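Long-range contact in flagellar hook-associated protein (Burkholderia pseudomallei, PDB 4UT1), which probably serves as a structural component of the bacterial flagellum, forming part of the junction between hook and filament: residues A[520-532]-A[543-555]. Sequence-based numbering, arbitrary orientation.
With EDO (1,2-ethanediol), chain I.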
loop_
_atom_site.group_PDB
_atom_site.type_symbol
_atom_site.label_atom_id
_atom_site.label_comp_id
_atom_site.label_asym_id
_atom_site.label_seq_id
_atom_site.Cartn_x
_atom_site.Cartn_y
_atom_site.Cartn_z
ATOM N N PRO A 520 34.069 -31.310 3.069
ATOM C CA PRO A 520 35.217 -30.931 3.905
ATOM C C PRO A 520 34.781 -30.213 5.167
ATOM O O PRO A 520 33.872 -29.386 5.110
ATOM C CB PRO A 520 36.024 -29.981 3.009
ATOM C CG PRO A 520 35.435 -30.130 1.621
ATOM C CD PRO A 520 34.009 -30.522 1.828
ATOM N N TYR A 521 35.422 -30.532 6.287
ATOM C CA TYR A 521 35.168 -29.825 7.537
ATOM C C TYR A 521 36.485 -29.480 8.206
ATOM O O TYR A 521 37.327 -30.361 8.448
ATOM C CB TYR A 521 34.301 -30.644 8.491
ATOM C CG TYR A 521 34.101 -29.903 9.795
ATOM C CD1 TYR A 521 33.221 -28.830 9.872
ATOM C CD2 TYR A 521 34.830 -30.242 10.927
ATOM C CE1 TYR A 521 33.051 -28.126 11.050
ATOM C CE2 TYR A 521 34.668 -29.545 12.111
ATOM C CZ TYR A 521 33.786 -28.494 12.171
ATOM O OH TYR A 521 33.632 -27.804 13.347
ATOM N N ASP A 522 36.663 -28.189 8.461
ATOM C CA ASP A 522 37.855 -27.657 9.107
ATOM C C ASP A 522 37.518 -27.219 10.534
ATOM O O ASP A 522 36.866 -26.193 10.736
ATOM C CB ASP A 522 38.406 -26.484 8.290
ATOM C CG ASP A 522 39.762 -25.997 8.780
ATOM O OD1 ASP A 522 40.155 -26.302 9.922
ATOM O OD2 ASP A 522 40.438 -25.284 8.007
ATOM N N PRO A 523 37.964 -28.002 11.530
ATOM C CA PRO A 523 37.678 -27.702 12.939
ATOM C C PRO A 523 38.180 -26.331 13.374
ATOM O O PRO A 523 37.677 -25.783 14.361
ATOM C CB PRO A 523 38.418 -28.815 13.694
ATOM C CG PRO A 523 38.529 -29.946 12.687
ATOM C CD PRO A 523 38.749 -29.239 11.371
ATOM N N SER A 524 39.153 -25.783 12.657
ATOM C CA SER A 524 39.702 -24.486 13.020
ATOM C C SER A 524 38.737 -23.389 12.612
ATOM O O SER A 524 38.791 -22.271 13.127
ATOM C CB SER A 524 41.074 -24.258 12.373
ATOM O OG SER A 524 40.978 -24.040 10.976
ATOM N N LYS A 525 37.835 -23.720 11.697
ATOM C CA LYS A 525 36.938 -22.728 11.126
ATOM C C LYS A 525 35.467 -23.022 11.424
ATOM O O LYS A 525 34.635 -22.111 11.447
ATOM C CB LYS A 525 37.149 -22.647 9.606
ATOM C CG LYS A 525 38.555 -22.256 9.179
ATOM C CD LYS A 525 38.738 -22.399 7.663
ATOM C CE LYS A 525 40.119 -21.928 7.209
ATOM N NZ LYS A 525 40.353 -22.191 5.758
ATOM N N GLY A 526 35.143 -24.293 11.634
ATOM C CA GLY A 526 33.752 -24.709 11.721
ATOM C C GLY A 526 33.097 -24.574 10.353
ATOM O O GLY A 526 33.757 -24.206 9.376
ATOM N N ALA A 527 31.804 -24.869 10.266
ATOM C CA ALA A 527 31.109 -24.787 8.984
ATOM C C ALA A 527 29.637 -24.451 9.155
ATOM O O ALA A 527 28.943 -25.082 9.954
ATOM C CB ALA A 527 31.255 -26.084 8.219
ATOM N N SER A 528 29.169 -23.455 8.404
ATOM C CA SER A 528 27.739 -23.172 8.316
ATOM C C SER A 528 27.209 -23.751 7.017
ATOM O O SER A 528 27.569 -23.302 5.936
ATOM C CB SER A 528 27.456 -21.670 8.395
ATOM O OG SER A 528 27.716 -21.183 9.701
ATOM N N MET A 529 26.356 -24.760 7.125
ATOM C CA MET A 529 25.944 -25.515 5.951
ATOM C C MET A 529 24.468 -25.385 5.618
ATOM O O MET A 529 23.617 -25.325 6.506
ATOM C CB MET A 529 26.286 -26.988 6.143
ATOM C CG MET A 529 27.765 -27.274 6.052
ATOM S SD MET A 529 28.144 -28.942 6.591
ATOM C CE MET A 529 27.903 -28.781 8.362
ATOM N N THR A 530 24.169 -25.337 4.325
ATOM C CA THR A 530 22.788 -25.409 3.875
ATOM C C THR A 530 22.615 -26.627 2.982
ATOM O O THR A 530 23.419 -26.875 2.078
ATOM C CB THR A 530 22.368 -24.137 3.137
ATOM O OG1 THR A 530 22.346 -23.047 4.065
ATOM C CG2 THR A 530 20.979 -24.307 2.542
ATOM N N ILE A 531 21.584 -27.414 3.259
ATOM C CA ILE A 531 21.304 -28.594 2.459
ATOM C C ILE A 531 20.091 -28.336 1.560
ATOM O O ILE A 531 18.975 -28.174 2.039
ATOM C CB ILE A 531 21.065 -29.821 3.346
ATOM C CG1 ILE A 531 22.292 -30.063 4.232
ATOM C CG2 ILE A 531 20.765 -31.058 2.502
ATOM C CD1 ILE A 531 22.045 -31.031 5.379
ATOM N N SER A 532 20.329 -28.288 0.252
ATOM C CA SER A 532 19.263 -28.006 -0.712
ATOM C C SER A 532 19.108 -29.169 -1.686
ATOM O O SER A 532 20.068 -29.905 -1.961
ATOM C CB SER A 532 19.551 -26.724 -1.495
ATOM O OG SER A 532 20.108 -25.705 -0.683
ATOM N N MET A 543 15.508 -33.757 0.889
ATOM C CA MET A 543 15.764 -32.699 1.865
ATOM C C MET A 543 16.051 -31.390 1.156
ATOM O O MET A 543 16.807 -31.350 0.184
ATOM C CB MET A 543 16.941 -33.060 2.784
ATOM C CG MET A 543 17.332 -31.928 3.742
ATOM S SD MET A 543 18.510 -32.393 5.042
ATOM C CE MET A 543 17.593 -33.688 5.869
ATOM N N ASN A 544 15.419 -30.323 1.628
ATOM C CA ASN A 544 15.568 -29.013 1.022
ATOM C C ASN A 544 15.378 -27.917 2.063
ATOM O O ASN A 544 14.584 -28.072 2.991
ATOM C CB ASN A 544 14.561 -28.870 -0.129
ATOM C CG ASN A 544 14.772 -27.618 -0.949
ATOM O OD1 ASN A 544 15.836 -27.413 -1.544
ATOM N ND2 ASN A 544 13.733 -26.788 -1.024
ATOM N N GLY A 545 16.130 -26.826 1.929
ATOM C CA GLY A 545 15.976 -25.673 2.798
ATOM C C GLY A 545 16.347 -25.869 4.258
ATOM O O GLY A 545 15.803 -25.201 5.138
ATOM N N VAL A 546 17.285 -26.775 4.511
ATOM C CA VAL A 546 17.757 -27.063 5.861
ATOM C C VAL A 546 19.145 -26.478 6.082
ATOM O O VAL A 546 20.044 -26.673 5.263
ATOM C CB VAL A 546 17.789 -28.567 6.132
ATOM C CG1 VAL A 546 18.400 -28.860 7.525
ATOM C CG2 VAL A 546 16.380 -29.139 6.038
ATOM N N SER A 547 19.303 -25.730 7.172
ATOM C CA SER A 547 20.599 -25.152 7.520
ATOM C C SER A 547 21.061 -25.631 8.884
ATOM O O SER A 547 20.281 -25.668 9.839
ATOM C CB SER A 547 20.551 -23.626 7.506
ATOM O OG SER A 547 20.405 -23.127 6.182
ATOM N N VAL A 548 22.339 -25.983 8.972
ATOM C CA VAL A 548 22.958 -26.310 10.262
ATOM C C VAL A 548 24.379 -25.758 10.336
ATOM O O VAL A 548 25.044 -25.596 9.306
ATOM C CB VAL A 548 23.002 -27.838 10.522
ATOM C CG1 VAL A 548 21.608 -28.383 10.715
ATOM C CG2 VAL A 548 23.718 -28.583 9.373
ATOM N N SER A 549 24.844 -25.480 11.554
ATOM C CA SER A 549 26.223 -25.044 11.764
ATOM C C SER A 549 26.945 -26.010 12.687
ATOM O O SER A 549 26.396 -26.420 13.701
ATOM C CB SER A 549 26.280 -23.632 12.354
ATOM O OG SER A 549 25.763 -22.686 11.437
ATOM N N LEU A 550 28.169 -26.365 12.318
ATOM C CA LEU A 550 29.026 -27.218 13.142
ATOM C C LEU A 550 30.296 -26.470 13.529
ATOM O O LEU A 550 30.914 -25.807 12.700
ATOM C CB LEU A 550 29.375 -28.506 12.398
ATOM C CG LEU A 550 30.255 -29.550 13.097
ATOM C CD1 LEU A 550 29.545 -30.152 14.310
ATOM C CD2 LEU A 550 30.651 -30.622 12.091
ATOM N N SER A 551 30.676 -26.563 14.797
ATOM C CA SER A 551 31.942 -26.002 15.232
ATOM C C SER A 551 32.615 -27.040 16.117
ATOM O O SER A 551 32.028 -28.075 16.413
ATOM C CB SER A 551 31.744 -24.682 15.977
ATOM O OG SER A 551 31.061 -24.895 17.192
ATOM N N GLY A 552 33.846 -26.767 16.529
ATOM C CA GLY A 552 34.572 -27.709 17.361
ATOM C C GLY A 552 35.214 -28.849 16.586
ATOM O O GLY A 552 35.206 -28.873 15.347
ATOM N N THR A 553 35.762 -29.806 17.333
ATOM C CA THR A 553 36.504 -30.913 16.742
ATOM C C THR A 553 35.860 -32.257 17.056
ATOM O O THR A 553 36.094 -32.826 18.132
ATOM C CB THR A 553 37.957 -30.920 17.243
ATOM O OG1 THR A 553 38.559 -29.648 16.968
ATOM C CG2 THR A 553 38.766 -32.023 16.566
ATOM N N PRO A 554 35.053 -32.781 16.116
ATOM C CA PRO A 554 34.496 -34.117 16.343
ATOM C C PRO A 554 35.623 -35.154 16.371
ATOM O O PRO A 554 36.637 -34.949 15.707
ATOM C CB PRO A 554 33.580 -34.340 15.132
ATOM C CG PRO A 554 33.480 -32.987 14.425
ATOM C CD PRO A 554 34.750 -32.277 14.763
ATOM N N ALA A 555 35.447 -36.229 17.128
ATOM C CA ALA A 555 36.363 -37.362 17.069
ATOM C C ALA A 555 36.037 -38.182 15.831
ATOM O O ALA A 555 34.999 -37.974 15.209
ATOM C CB ALA A 555 36.254 -38.216 18.322
HETATM C C1 EDO I . 36.073 -25.713 5.500
HETATM O O1 EDO I . 35.412 -26.868 4.973
HETATM C C2 EDO I . 35.221 -25.152 6.631
HETATM O O2 EDO I . 35.015 -26.149 7.643
HETATM O O HOH W 1 35.089 -24.590 15.189
#
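Backbone hydrogen bonds join Ala527, Met529 and Ile531 to Leu550, Val548 and Val546 in antiparallel hydrogen-bonded pairs, the straightest running from Ile531 N to Val546 O (2.6 Å, 174° at the hydrogen). The return bond from Val546 N to Ile531 O is weak at 3.3 Å, where Gly545 and Val546 both face Ile531 in a G1 beta bulge. At the non-hydrogen-bonded pairs, side-chain hydroxyls hydrogen-bond: Ser528 OG with Ser549 OG at 3.0 Å, Thr530 OG1 with Ser547 OG at 2.9 Å. Strand alternation places all four on one face, and chi1 near -70°, each oxygen beside its own backbone N, swings the hydroxyls together. These are neighbouring inner strands of a five-stranded antiparallel sheet in the D3 domain, 498-502 bordering 527-533 and 463-470 bordering 546-551. On the face of Ala527, Met529, Ile531, Val546, Val548 and Leu550, Ile531 and Leu550 pack on strand 559-564; Met543, from before the bulge, brings SD to Ile531 CG2 (3.6 Å). In the loop leading into strand 527-532, Tyr521 takes Leu550 CD2 over one ring face in a CH-pi contact, 3.8 Å from the centroid, while its OH donates to Gly552 O (2.8 Å) at the ring edge. One water bridges Pro523 O and Gly552 N.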